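Local coordinates for RNA-binding protein RO60 (Deinococcus radiodurans, PDB 2NVO) that binds several small RNAs that accumulate during recovery from ultraviolet irradiation and contributes to the bacterium's resistance to that radiation, at residues L367-V371 with M409-F415; R257-R263 with N280-V286; F47-D53 with V66-V72; Q359-T363 with T527-R531; A451-V457 with Y482-M486. All coordinates share one frame; numbering follows the deposited sequence.

Interaction 1. Residues L367-V371 with M409-F415; sequences LALDV and MGFAEQF
With CG anti to its carbonyl carbon (chi1 -62°), Phe411 sends its ring back toward Ala368, and CE2 stops 3.7 Å from Ala368 CB. Phe415 makes the other choice, CG anti to the backbone N (chi1 -167°), which brings the ring edge to the same methyl, CZ to Ala368 CB being 4.0 Å. The two rings also meet each other, Phe415 CE1 lying over the outer part of one face of Phe411. The CD2 edge of the Phe411 ring lies beside the main chain, 3.4 Å from Leu369 O and close to Asp370 N.

Beneath these rings the backbones run parallel. Met409 N donates to Leu367 O at 2.8 Å, and Leu369 N to Met409 O. The bond from Phe411 N to Leu369 O, at 3.2 Å, is less straight. Beyond that rung the chains part at an inverse gamma turn centred on Phe411, and a water takes over, accepting from Val371 N and donating to Phe411 O. Val371 packs on the departing chain, its CG2 4.1 Å from Ala412 CB.

Asp370 points away from 409-415; its OD2 bonds to Thr441 and Thr464, and OD1 to Ser372. The paired strands belong to a beta-alpha-beta crossover through helix 388-402, and Asp370 opens the DxSxS signature of the MIDAS-like site, whose calcium ion is bound by Ser372, Ser374 and Glu467.

Interaction 2. Residues R257-R263 with N280-V286; sequences RGAEVYR and NLGRVGV
Asn280 starts the contact by laying its CB over one face of the Tyr262 ring, a CH-pi contact 4.2 Å from CB to the ring centroid, somewhat toward the rim. Its amide is turned 34° against the ring, and ND2 comes near Tyr262 OH at too poor an angle to bond; ND2 is hydrogen-bonded to Asn277 instead. Leu281 follows, bringing CD2 to 3.8 Å from Tyr262 CB.

Two residues on, Arg283 reaches across through a water, which accepts from Arg283 NH2 in the plane of the guanidinium and donates to Arg257 O. Val284, the first residue out of helix 271-283, is the wedge. With CG1 anti to the carbonyl carbon (chi1 -52°), that methyl presses on Tyr262 CD2 at 3.4 Å and CG2 meets Tyr262 CB at 3.6 Å, the two side chains crossing at about a right angle. This is where the start of helix 259-266 packs against the end of the helix that follows it in the HEAT-like array of the TROVE domain; Val261 of the first helix rests on helix 235-245.

Val284 O lies only 3.1 Å from Ala259 CB, a tight approach. Gly285 then turns the chain with positive phi, and Val286 N bonds back to Leu281 O. Val286 CG2 touches Ala259 CB at 3.9 Å and also meets the guanidinium of Arg263, whose NH1 forms a salt bridge with Glu260 OE2.

Interaction 3. Residues F47-D53 with V66-V72; sequences FLVLGVD and VQATDFV
Phe47 carries Val72 CG2 squarely over one face, 3.9 Å from the ring centroid and 8° off the normal. At its edge, in plane, stands Gln67 O, 3.5 Å from Phe47 CE1. With CG anti to the backbone N (chi1 171°), the ring is carried out to Val66 and Val72. Val66 CG2 comes in obliquely and tightly, 3.3 Å from Phe47 CZ, and also rests near Gly51 O.

The second flat group is the Asp53 carboxylate. Thr69 OG1, at the N-cap of helix 70-78, donates to Asp53 OD2 at 3.1 Å from above the carboxylate plane, and Phe71 CB packs beside that oxygen. With Thr69 on OD2 and Arg43 in a salt bridge on OD1, the carboxylate is probably held in its rotation; Arg43 also makes a cation-pi contact with Phe71.

The end of helix 40-50, which Gly51 leaves with positive phi, meets the lead-in to helix 70-78. Helix 100-112 covers Phe47 through Val105, helix 80-93 receives Leu48, and the chain between the segments supplies strand 56-59 to the mixed sheet.

Interaction 4. Residues Q359-T363 with T527-R531; sequences QPANT and TAFAR
The last turn of helix 522-530 in the VWFA-like domain packs on the loop that leads into strand 364-369, with Ala361 and Thr527 at the middle. Ala361 CB meets Ala530 CB at 3.9 Å and Thr527 CG2 at 4.1 Å. That methyl is anti to the Thr527 backbone N, which points it into the loop, 3.4 Å from Gln359 O and 3.6 Å from Ala361 N. The hydroxyl of Thr527 goes elsewhere: OG1 bonds to Pro523 O within its own helix and to a water 2.8 Å away, which gives a weak bond to Gln359 O.

Arg531 lies along the rim of the contact. Its CG is 3.4 Å from Ala361 O, and the bend at chi3 (-51°) folds the guanidinium back so that Thr527 CG2 sits over the outer part of one face, while NH2 forms a salt bridge with Glu533. Thr363 CG2 reaches Ala530 O at 3.9 Å.

No direct hydrogen bond joins the two segments. The loop is also held by Glu403, whose carboxylate accepts hydrogen bonds from Ala361 N and Thr363 N; Glu403 lies between helix 388-402 and strand 405-411. On the helix, Phe529 packs on strand 491-496 of the central sheet.

Interaction 5. Residues A451-V457 with Y482-M486; sequences AQERLDV and YAQKM
Tyr482 of helix 475-486 reaches across to the Schellman turn that ends helix 445-452 and to the chain leaving it for strand 459-464 of the VWFA-like domain. This is the firm part of the contact. With CG anti to the backbone N (chi1 -175°), the ring is carried out to the connection, where the hydroxyl is gripped twice: it donates to Leu455 O at 2.7 Å, in the carbonyl plane on a lone pair, and accepts from Val457 N at 2.7 Å. Ala451 CB packs obliquely on the ring, 3.9 Å from Tyr482 CD1. Met486 CG lies over the centre of one ring face, which with the two bonds probably leaves the ring little freedom to rotate.

The solvent side is looser and is reached at two places. At one, Lys485 is fully extended and places NZ 2.9 Å from Ala451 O, well above the carbonyl plane, while Arg454 N takes the same oxygen from the opposite face at 3.0 Å. A water links Lys485 NZ, weakly, to Gln452 O. Arg454 crosses the lysine at about a right angle, touching it through aliphatic carbons, Arg454 CG to Lys485 CE at 3.5 Å; the charged ends stay apart. At the other, Asp456 takes a bond from a water that gives a weak one to the tyrosine hydroxyl, and its OD2 lies 3.6 Å from the methyl CE of Met486.

From the N terminus, interaction 3 comes first, closing a short loop whose residues include strand 56-59, the edge of the sheet in the VWFA-like domain. Interaction 2 follows separately, on the opposite side of the chain's centre and about 43 Å away between centres, within the TROVE helices. Interaction 4 then opens the longest loop, joining the entrance of the VWFA-like domain to its last helix. Interactions 1 and 5 lie one after the other inside that span, about 18 Å apart between centres: one joins neighbouring strands, the other two helix ends. Interaction 3 comes within about 6 Å of interaction 4 at nearest atoms. None of the loops cross.

Interaction 1. Residues L367-V371 with M409-F415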
# COMPACT_ATOMS: atom_id res chain seq x y z
N LEU A 367 11.67 7.13 19.51
CA LEU A 367 10.52 7.77 18.84
C LEU A 367 10.31 9.10 19.53
O LEU A 367 10.16 9.15 20.74
CB LEU A 367 9.26 6.90 18.94
CG LEU A 367 8.85 5.96 17.80
CD1 LEU A 367 9.98 5.02 17.43
CD2 LEU A 367 7.58 5.18 18.15
N ALA A 368 10.36 10.18 18.77
CA ALA A 368 10.18 11.52 19.32
C ALA A 368 8.85 12.06 18.75
O ALA A 368 8.72 12.27 17.56
CB ALA A 368 11.33 12.39 18.91
N LEU A 369 7.87 12.21 19.64
CA LEU A 369 6.52 12.61 19.29
C LEU A 369 6.31 14.10 19.53
O LEU A 369 6.61 14.62 20.60
CB LEU A 369 5.52 11.84 20.14
CG LEU A 369 5.07 10.45 19.71
CD1 LEU A 369 6.20 9.68 19.05
CD2 LEU A 369 4.42 9.69 20.85
N ASP A 370 5.79 14.76 18.50
CA ASP A 370 5.17 16.07 18.64
C ASP A 370 3.98 15.87 19.60
O ASP A 370 3.13 15.00 19.38
CB ASP A 370 4.72 16.54 17.24
CG ASP A 370 4.28 18.01 17.22
OD1 ASP A 370 3.62 18.45 18.17
OD2 ASP A 370 4.59 18.71 16.23
N VAL A 371 3.93 16.64 20.67
CA VAL A 371 2.87 16.50 21.68
C VAL A 371 2.00 17.75 21.80
O VAL A 371 1.25 17.89 22.76
CB VAL A 371 3.46 16.16 23.09
CG1 VAL A 371 4.15 14.79 23.08
CG2 VAL A 371 4.42 17.24 23.56
N MET A 409 10.03 9.75 23.43
CA MET A 409 10.28 11.05 23.99
C MET A 409 9.25 12.01 23.36
O MET A 409 8.62 11.67 22.36
CB MET A 409 11.69 11.53 23.62
CG MET A 409 12.80 10.53 23.99
SD MET A 409 13.00 10.49 25.78
CE MET A 409 13.76 12.09 26.04
N GLY A 410 9.13 13.19 23.95
CA GLY A 410 8.20 14.20 23.46
C GLY A 410 8.83 15.57 23.49
O GLY A 410 9.71 15.85 24.33
N PHE A 411 8.39 16.43 22.56
CA PHE A 411 8.89 17.79 22.47
C PHE A 411 8.02 18.69 23.39
O PHE A 411 7.29 19.57 22.93
CB PHE A 411 8.81 18.30 21.02
CG PHE A 411 9.66 17.52 20.02
CD1 PHE A 411 10.97 17.91 19.73
CD2 PHE A 411 9.14 16.44 19.33
CE1 PHE A 411 11.71 17.24 18.79
CE2 PHE A 411 9.89 15.76 18.39
CZ PHE A 411 11.17 16.16 18.12
N ALA A 412 8.10 18.43 24.68
CA ALA A 412 7.23 19.06 25.66
C ALA A 412 7.84 20.33 26.27
O ALA A 412 8.61 21.03 25.61
CB ALA A 412 6.84 18.06 26.73
N GLU A 413 7.46 20.64 27.51
CA GLU A 413 8.10 21.72 28.28
C GLU A 413 9.60 21.68 27.97
O GLU A 413 10.21 22.67 27.57
CB GLU A 413 7.90 21.49 29.79
CG GLU A 413 6.60 20.79 30.17
CD GLU A 413 6.72 19.27 30.18
OE1 GLU A 413 7.82 18.75 30.48
OE2 GLU A 413 5.70 18.59 29.89
N GLN A 414 10.17 20.51 28.15
CA GLN A 414 11.47 20.22 27.59
C GLN A 414 11.41 18.85 26.94
O GLN A 414 10.40 18.15 27.06
CB GLN A 414 12.55 20.28 28.66
CG GLN A 414 12.06 19.90 30.03
CD GLN A 414 12.67 20.80 31.09
OE1 GLN A 414 13.47 21.69 30.77
NE2 GLN A 414 12.29 20.59 32.35
N PHE A 415 12.48 18.49 26.25
CA PHE A 415 12.55 17.21 25.58
C PHE A 415 12.67 16.12 26.61
O PHE A 415 13.67 16.02 27.32
CB PHE A 415 13.73 17.17 24.61
CG PHE A 415 13.69 16.01 23.67
CD1 PHE A 415 12.80 16.01 22.59
CD2 PHE A 415 14.50 14.91 23.86
CE1 PHE A 415 12.76 14.95 21.72
CE2 PHE A 415 14.47 13.84 23.00
CZ PHE A 415 13.59 13.85 21.92
O HOH W 1 5.48 19.07 20.75

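Interaction 2. Residues R257-R263 with N280-V286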
# COMPACT_ATOMS: atom_id res chain seq x y z
N ARG A 257 -26.76 -3.67 -5.74
CA ARG A 257 -26.04 -4.32 -4.63
C ARG A 257 -26.78 -4.13 -3.31
O ARG A 257 -26.48 -3.21 -2.55
CB ARG A 257 -24.62 -3.77 -4.51
CG ARG A 257 -23.79 -3.92 -5.77
CD ARG A 257 -22.47 -3.16 -5.63
NE ARG A 257 -21.65 -3.28 -6.82
CZ ARG A 257 -20.42 -2.79 -6.93
NH1 ARG A 257 -19.86 -2.14 -5.91
NH2 ARG A 257 -19.74 -2.95 -8.06
N GLY A 258 -27.75 -5.00 -3.05
CA GLY A 258 -28.52 -4.91 -1.83
C GLY A 258 -28.04 -5.92 -0.82
O GLY A 258 -26.96 -6.49 -0.96
N ALA A 259 -28.87 -6.15 0.20
CA ALA A 259 -28.54 -7.08 1.28
C ALA A 259 -28.04 -8.42 0.75
O ALA A 259 -26.97 -8.88 1.13
CB ALA A 259 -29.75 -7.29 2.19
N GLU A 260 -28.82 -9.04 -0.14
CA GLU A 260 -28.49 -10.39 -0.61
C GLU A 260 -27.18 -10.41 -1.39
O GLU A 260 -26.48 -11.42 -1.42
CB GLU A 260 -29.63 -10.98 -1.44
CG GLU A 260 -30.97 -10.95 -0.74
CD GLU A 260 -30.88 -11.42 0.71
OE1 GLU A 260 -30.10 -12.37 0.98
OE2 GLU A 260 -31.57 -10.84 1.56
N VAL A 261 -26.87 -9.29 -2.03
CA VAL A 261 -25.63 -9.16 -2.78
C VAL A 261 -24.43 -9.08 -1.83
O VAL A 261 -23.39 -9.67 -2.08
CB VAL A 261 -25.66 -7.93 -3.71
CG1 VAL A 261 -24.25 -7.48 -4.06
CG2 VAL A 261 -26.46 -8.24 -4.96
N TYR A 262 -24.59 -8.33 -0.75
CA TYR A 262 -23.51 -8.21 0.22
C TYR A 262 -23.40 -9.45 1.11
O TYR A 262 -22.30 -9.96 1.33
CB TYR A 262 -23.64 -6.91 1.03
CG TYR A 262 -22.88 -5.81 0.34
CD1 TYR A 262 -21.50 -5.87 0.23
CD2 TYR A 262 -23.54 -4.75 -0.26
CE1 TYR A 262 -20.79 -4.90 -0.42
CE2 TYR A 262 -22.83 -3.76 -0.92
CZ TYR A 262 -21.45 -3.84 -0.99
OH TYR A 262 -20.72 -2.88 -1.65
N ARG A 263 -24.54 -9.92 1.59
CA ARG A 263 -24.63 -11.21 2.25
C ARG A 263 -23.81 -12.24 1.46
O ARG A 263 -22.99 -12.97 2.01
CB ARG A 263 -26.09 -11.65 2.32
CG ARG A 263 -26.39 -12.73 3.34
CD ARG A 263 -27.85 -12.68 3.71
NE ARG A 263 -28.15 -11.59 4.64
CZ ARG A 263 -29.34 -11.00 4.72
NH1 ARG A 263 -30.31 -11.38 3.92
NH2 ARG A 263 -29.56 -10.01 5.59
N ASN A 280 -20.58 -0.81 4.36
CA ASN A 280 -21.42 -1.32 3.29
C ASN A 280 -22.43 -2.38 3.74
O ASN A 280 -23.45 -2.60 3.08
CB ASN A 280 -20.54 -1.89 2.17
CG ASN A 280 -19.97 -0.81 1.26
OD1 ASN A 280 -20.48 0.31 1.22
ND2 ASN A 280 -18.92 -1.14 0.52
N LEU A 281 -22.15 -3.04 4.87
CA LEU A 281 -23.00 -4.10 5.41
C LEU A 281 -24.02 -3.53 6.37
O LEU A 281 -25.14 -4.03 6.48
CB LEU A 281 -22.13 -5.14 6.12
CG LEU A 281 -21.26 -5.96 5.16
CD1 LEU A 281 -20.06 -6.61 5.84
CD2 LEU A 281 -22.12 -7.02 4.48
N GLY A 282 -23.64 -2.47 7.07
CA GLY A 282 -24.56 -1.79 7.95
C GLY A 282 -25.60 -1.10 7.11
O GLY A 282 -26.77 -0.97 7.51
N ARG A 283 -25.17 -0.65 5.93
CA ARG A 283 -25.99 0.16 5.04
C ARG A 283 -27.04 -0.71 4.36
O ARG A 283 -28.24 -0.46 4.50
CB ARG A 283 -25.13 0.84 3.97
CG ARG A 283 -25.87 1.90 3.16
CD ARG A 283 -24.99 2.51 2.07
NE ARG A 283 -24.85 1.64 0.90
CZ ARG A 283 -23.69 1.15 0.48
NH1 ARG A 283 -22.58 1.45 1.15
NH2 ARG A 283 -23.62 0.37 -0.59
N VAL A 284 -26.58 -1.72 3.63
CA VAL A 284 -27.46 -2.67 2.96
C VAL A 284 -28.24 -3.58 3.91
O VAL A 284 -28.75 -4.62 3.49
CB VAL A 284 -26.68 -3.55 1.98
CG1 VAL A 284 -25.85 -2.69 1.05
CG2 VAL A 284 -25.79 -4.51 2.74
N GLY A 285 -28.31 -3.19 5.19
CA GLY A 285 -29.19 -3.85 6.15
C GLY A 285 -28.82 -5.26 6.58
O GLY A 285 -29.65 -5.98 7.14
N VAL A 286 -27.58 -5.65 6.34
CA VAL A 286 -27.10 -6.97 6.74
C VAL A 286 -26.58 -7.03 8.19
O VAL A 286 -26.76 -8.03 8.90
CB VAL A 286 -25.98 -7.43 5.79
CG1 VAL A 286 -25.21 -8.59 6.41
CG2 VAL A 286 -26.55 -7.81 4.44
O HOH W 2 -25.32 -0.66 -2.52
O HOH W 3 -27.68 -10.78 7.30

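Interaction 3. Residues F47-D53 with V66-V72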
# COMPACT_ATOMS: atom_id res chain seq x y z
N PHE A 47 14.70 4.43 -5.84
CA PHE A 47 13.72 4.94 -6.78
C PHE A 47 12.60 3.93 -7.01
O PHE A 47 11.43 4.29 -7.13
CB PHE A 47 14.40 5.32 -8.09
CG PHE A 47 13.44 5.66 -9.19
CD1 PHE A 47 13.01 6.97 -9.37
CD2 PHE A 47 12.97 4.68 -10.04
CE1 PHE A 47 12.11 7.29 -10.38
CE2 PHE A 47 12.07 4.99 -11.05
CZ PHE A 47 11.65 6.29 -11.21
N LEU A 48 12.97 2.66 -7.10
CA LEU A 48 11.99 1.59 -7.31
C LEU A 48 11.01 1.41 -6.16
O LEU A 48 9.85 1.10 -6.37
CB LEU A 48 12.71 0.27 -7.57
CG LEU A 48 13.43 0.19 -8.92
CD1 LEU A 48 14.32 -1.04 -8.97
CD2 LEU A 48 12.40 0.17 -10.04
N VAL A 49 11.48 1.61 -4.93
CA VAL A 49 10.61 1.45 -3.77
C VAL A 49 9.79 2.69 -3.47
O VAL A 49 8.58 2.60 -3.27
CB VAL A 49 11.42 1.09 -2.49
CG1 VAL A 49 10.52 1.18 -1.24
CG2 VAL A 49 12.03 -0.28 -2.62
N LEU A 50 10.44 3.84 -3.44
CA LEU A 50 9.77 5.08 -3.06
C LEU A 50 9.02 5.70 -4.23
O LEU A 50 8.02 6.37 -4.04
CB LEU A 50 10.77 6.09 -2.50
CG LEU A 50 11.53 5.63 -1.26
CD1 LEU A 50 12.43 6.74 -0.74
CD2 LEU A 50 10.56 5.16 -0.20
N GLY A 51 9.53 5.49 -5.44
CA GLY A 51 8.92 6.08 -6.62
C GLY A 51 9.43 7.49 -6.80
O GLY A 51 8.84 8.29 -7.51
N VAL A 52 10.53 7.78 -6.13
CA VAL A 52 11.20 9.06 -6.23
C VAL A 52 12.70 8.83 -6.07
O VAL A 52 13.13 7.86 -5.44
CB VAL A 52 10.70 10.02 -5.13
CG1 VAL A 52 11.57 9.88 -3.89
CG2 VAL A 52 10.72 11.45 -5.63
N ASP A 53 13.49 9.73 -6.65
CA ASP A 53 14.94 9.62 -6.65
C ASP A 53 15.55 10.44 -5.50
O ASP A 53 16.49 11.22 -5.69
CB ASP A 53 15.47 10.07 -8.01
CG ASP A 53 16.97 9.90 -8.15
OD1 ASP A 53 17.58 9.20 -7.32
OD2 ASP A 53 17.53 10.49 -9.10
N VAL A 66 5.02 8.40 -10.60
CA VAL A 66 6.43 8.23 -10.82
C VAL A 66 6.80 8.77 -12.20
O VAL A 66 6.11 8.54 -13.19
CB VAL A 66 6.86 6.76 -10.70
CG1 VAL A 66 6.25 5.94 -11.83
CG2 VAL A 66 8.38 6.64 -10.68
N GLN A 67 7.88 9.54 -12.24
CA GLN A 67 8.46 9.98 -13.48
C GLN A 67 9.92 9.61 -13.43
O GLN A 67 10.53 9.67 -12.37
CB GLN A 67 8.32 11.49 -13.62
CG GLN A 67 6.90 11.96 -13.90
CD GLN A 67 6.87 13.41 -14.32
OE1 GLN A 67 6.38 14.26 -13.58
NE2 GLN A 67 7.40 13.70 -15.50
N ALA A 68 10.49 9.21 -14.57
CA ALA A 68 11.91 8.89 -14.63
C ALA A 68 12.75 10.16 -14.54
O ALA A 68 12.49 11.13 -15.23
CB ALA A 68 12.22 8.12 -15.91
N THR A 69 13.76 10.16 -13.69
CA THR A 69 14.66 11.30 -13.60
C THR A 69 15.88 11.07 -14.49
O THR A 69 16.04 9.99 -15.06
CB THR A 69 15.13 11.56 -12.16
OG1 THR A 69 15.84 10.41 -11.67
CG2 THR A 69 13.95 11.86 -11.25
N ASP A 70 16.73 12.07 -14.60
CA ASP A 70 17.92 11.97 -15.44
C ASP A 70 18.80 10.81 -15.02
O ASP A 70 19.29 10.05 -15.86
CB ASP A 70 18.71 13.28 -15.45
CG ASP A 70 17.94 14.42 -16.08
OD1 ASP A 70 16.83 14.17 -16.59
OD2 ASP A 70 18.43 15.56 -16.07
N PHE A 71 19.01 10.66 -13.71
CA PHE A 71 19.85 9.58 -13.25
C PHE A 71 19.32 8.24 -13.73
O PHE A 71 20.09 7.35 -14.10
CB PHE A 71 19.99 9.53 -11.73
CG PHE A 71 20.45 8.21 -11.24
CD1 PHE A 71 21.79 7.90 -11.20
CD2 PHE A 71 19.53 7.23 -10.86
CE1 PHE A 71 22.22 6.66 -10.78
CE2 PHE A 71 19.96 6.00 -10.43
CZ PHE A 71 21.31 5.70 -10.40
N VAL A 72 18.00 8.09 -13.71
CA VAL A 72 17.38 6.83 -14.09
C VAL A 72 17.56 6.52 -15.58
O VAL A 72 17.86 5.39 -15.96
CB VAL A 72 15.89 6.80 -13.70
CG1 VAL A 72 15.22 5.55 -14.22
CG2 VAL A 72 15.75 6.91 -12.19

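Interaction 4. Residues Q359-T363 with T527-R531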
# COMPACT_ATOMS: atom_id res chain seq x y z
N GLN A 359 6.03 -7.23 11.13
CA GLN A 359 7.45 -7.53 10.89
C GLN A 359 8.32 -6.36 11.36
O GLN A 359 8.32 -5.31 10.76
CB GLN A 359 7.72 -7.83 9.41
CG GLN A 359 6.86 -8.97 8.85
CD GLN A 359 6.91 -10.24 9.70
OE1 GLN A 359 5.88 -10.85 9.98
NE2 GLN A 359 8.12 -10.64 10.10
N PRO A 360 9.06 -6.57 12.45
CA PRO A 360 9.89 -5.56 13.11
C PRO A 360 11.14 -5.22 12.30
O PRO A 360 11.60 -6.01 11.48
CB PRO A 360 10.31 -6.23 14.42
CG PRO A 360 9.46 -7.45 14.54
CD PRO A 360 9.12 -7.86 13.16
N ALA A 361 11.67 -4.02 12.51
CA ALA A 361 12.97 -3.67 11.95
C ALA A 361 14.06 -4.47 12.65
O ALA A 361 15.11 -4.72 12.07
CB ALA A 361 13.23 -2.19 12.11
N ASN A 362 13.80 -4.82 13.90
CA ASN A 362 14.82 -5.38 14.77
C ASN A 362 15.98 -4.42 14.98
O ASN A 362 17.14 -4.80 14.91
CB ASN A 362 15.33 -6.73 14.23
CG ASN A 362 16.11 -7.49 15.25
OD1 ASN A 362 15.84 -7.40 16.46
ND2 ASN A 362 17.09 -8.26 14.80
N THR A 363 15.65 -3.15 15.22
CA THR A 363 16.64 -2.13 15.52
C THR A 363 16.17 -1.40 16.77
O THR A 363 15.00 -1.51 17.16
CB THR A 363 16.82 -1.12 14.37
OG1 THR A 363 15.62 -0.34 14.24
CG2 THR A 363 17.11 -1.83 13.04
N THR A 527 9.99 0.43 8.05
CA THR A 527 10.70 -0.73 8.57
C THR A 527 11.78 -1.17 7.59
O THR A 527 12.90 -1.45 7.98
CB THR A 527 9.72 -1.89 8.82
OG1 THR A 527 8.78 -1.51 9.83
CG2 THR A 527 10.48 -3.14 9.28
N ALA A 528 11.43 -1.22 6.31
CA ALA A 528 12.41 -1.63 5.30
C ALA A 528 13.58 -0.66 5.29
O ALA A 528 14.74 -1.07 5.20
CB ALA A 528 11.77 -1.69 3.92
N PHE A 529 13.28 0.63 5.39
CA PHE A 529 14.32 1.65 5.45
C PHE A 529 15.22 1.47 6.67
O PHE A 529 16.45 1.55 6.57
CB PHE A 529 13.68 3.05 5.46
CG PHE A 529 14.65 4.15 5.74
CD1 PHE A 529 14.72 4.71 7.00
CD2 PHE A 529 15.49 4.62 4.75
CE1 PHE A 529 15.60 5.74 7.28
CE2 PHE A 529 16.39 5.65 5.02
CZ PHE A 529 16.45 6.20 6.29
N ALA A 530 14.62 1.23 7.83
CA ALA A 530 15.39 1.11 9.07
C ALA A 530 16.32 -0.10 9.01
O ALA A 530 17.41 -0.08 9.60
CB ALA A 530 14.47 1.00 10.28
N ARG A 531 15.88 -1.15 8.32
CA ARG A 531 16.68 -2.36 8.15
C ARG A 531 17.79 -2.17 7.12
O ARG A 531 18.57 -3.08 6.88
CB ARG A 531 15.80 -3.53 7.72
CG ARG A 531 14.84 -4.04 8.77
CD ARG A 531 14.01 -5.23 8.26
NE ARG A 531 13.38 -4.96 6.96
CZ ARG A 531 12.19 -5.42 6.59
NH1 ARG A 531 11.48 -6.18 7.42
NH2 ARG A 531 11.71 -5.13 5.39
O HOH W 4 6.35 -2.84 9.79

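Interaction 5. Residues A451-V457 with Y482-M486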
# COMPACT_ATOMS: atom_id res chain seq x y z
N ALA A 451 22.92 11.55 21.93
CA ALA A 451 24.39 11.60 21.99
C ALA A 451 24.85 12.14 23.34
O ALA A 451 25.77 11.59 23.96
CB ALA A 451 24.95 12.44 20.86
N GLN A 452 24.20 13.21 23.79
CA GLN A 452 24.41 13.77 25.12
C GLN A 452 24.21 12.72 26.22
O GLN A 452 24.96 12.68 27.20
CB GLN A 452 23.46 14.94 25.33
CG GLN A 452 23.64 15.67 26.65
CD GLN A 452 22.95 17.03 26.67
OE1 GLN A 452 22.18 17.37 25.77
NE2 GLN A 452 23.24 17.82 27.70
N GLU A 453 23.20 11.88 26.06
CA GLU A 453 22.91 10.85 27.05
C GLU A 453 23.68 9.56 26.78
O GLU A 453 23.48 8.58 27.48
CB GLU A 453 21.40 10.56 27.11
CG GLU A 453 20.51 11.80 27.40
CD GLU A 453 20.96 12.59 28.63
OE1 GLU A 453 21.03 12.00 29.73
OE2 GLU A 453 21.22 13.81 28.49
N ARG A 454 24.53 9.57 25.77
CA ARG A 454 25.22 8.36 25.31
C ARG A 454 24.30 7.15 25.20
O ARG A 454 24.66 6.02 25.58
CB ARG A 454 26.46 8.08 26.18
CG ARG A 454 27.39 9.29 26.29
CD ARG A 454 28.60 9.01 27.18
NE ARG A 454 28.24 8.21 28.35
CZ ARG A 454 28.38 6.88 28.42
NH1 ARG A 454 28.88 6.21 27.38
NH2 ARG A 454 28.02 6.23 29.51
N LEU A 455 23.09 7.38 24.67
CA LEU A 455 22.13 6.32 24.40
C LEU A 455 22.41 5.71 23.03
O LEU A 455 22.55 6.42 22.04
CB LEU A 455 20.70 6.88 24.42
CG LEU A 455 19.57 5.87 24.27
CD1 LEU A 455 19.50 4.94 25.49
CD2 LEU A 455 18.22 6.59 24.03
N ASP A 456 22.49 4.39 22.98
CA ASP A 456 22.67 3.69 21.72
C ASP A 456 21.33 3.61 20.98
O ASP A 456 20.39 2.98 21.46
CB ASP A 456 23.25 2.29 21.93
CG ASP A 456 24.76 2.30 22.18
OD1 ASP A 456 25.18 1.91 23.29
OD2 ASP A 456 25.52 2.69 21.26
N VAL A 457 21.26 4.24 19.82
CA VAL A 457 20.04 4.26 19.00
C VAL A 457 20.40 3.94 17.56
O VAL A 457 21.33 4.51 17.01
CB VAL A 457 19.38 5.67 19.05
CG1 VAL A 457 18.18 5.76 18.06
CG2 VAL A 457 18.95 5.99 20.48
N TYR A 482 26.55 12.39 16.26
CA TYR A 482 26.23 11.15 16.95
C TYR A 482 27.23 10.06 16.54
O TYR A 482 27.79 9.38 17.38
CB TYR A 482 24.80 10.68 16.64
CG TYR A 482 24.38 9.46 17.43
CD1 TYR A 482 23.62 9.57 18.59
CD2 TYR A 482 24.76 8.19 17.02
CE1 TYR A 482 23.25 8.42 19.31
CE2 TYR A 482 24.39 7.07 17.72
CZ TYR A 482 23.64 7.18 18.86
OH TYR A 482 23.31 6.03 19.53
N ALA A 483 27.41 9.91 15.23
CA ALA A 483 28.35 8.92 14.71
C ALA A 483 29.73 9.18 15.29
O ALA A 483 30.40 8.25 15.72
CB ALA A 483 28.40 9.00 13.20
N GLN A 484 30.15 10.44 15.32
CA GLN A 484 31.46 10.80 15.84
C GLN A 484 31.66 10.47 17.32
O GLN A 484 32.76 10.12 17.74
CB GLN A 484 31.77 12.28 15.59
CG GLN A 484 32.43 12.52 14.24
CD GLN A 484 32.08 13.87 13.63
OE1 GLN A 484 31.65 14.80 14.32
NE2 GLN A 484 32.25 13.97 12.31
N LYS A 485 30.60 10.60 18.11
CA LYS A 485 30.71 10.38 19.54
C LYS A 485 30.43 8.95 19.95
O LYS A 485 30.98 8.47 20.94
CB LYS A 485 29.78 11.33 20.31
CG LYS A 485 29.57 10.88 21.74
CD LYS A 485 28.97 11.96 22.60
CE LYS A 485 28.99 11.52 24.06
NZ LYS A 485 28.35 12.52 24.95
N MET A 486 29.60 8.26 19.18
CA MET A 486 29.12 6.94 19.60
C MET A 486 29.67 5.79 18.77
O MET A 486 29.54 4.63 19.16
CB MET A 486 27.58 6.91 19.60
CG MET A 486 26.97 7.98 20.49
SD MET A 486 27.21 7.58 22.22
CE MET A 486 26.42 5.98 22.31
O HOH W 5 27.75 13.30 27.61
O HOH W 6 24.71 3.20 18.27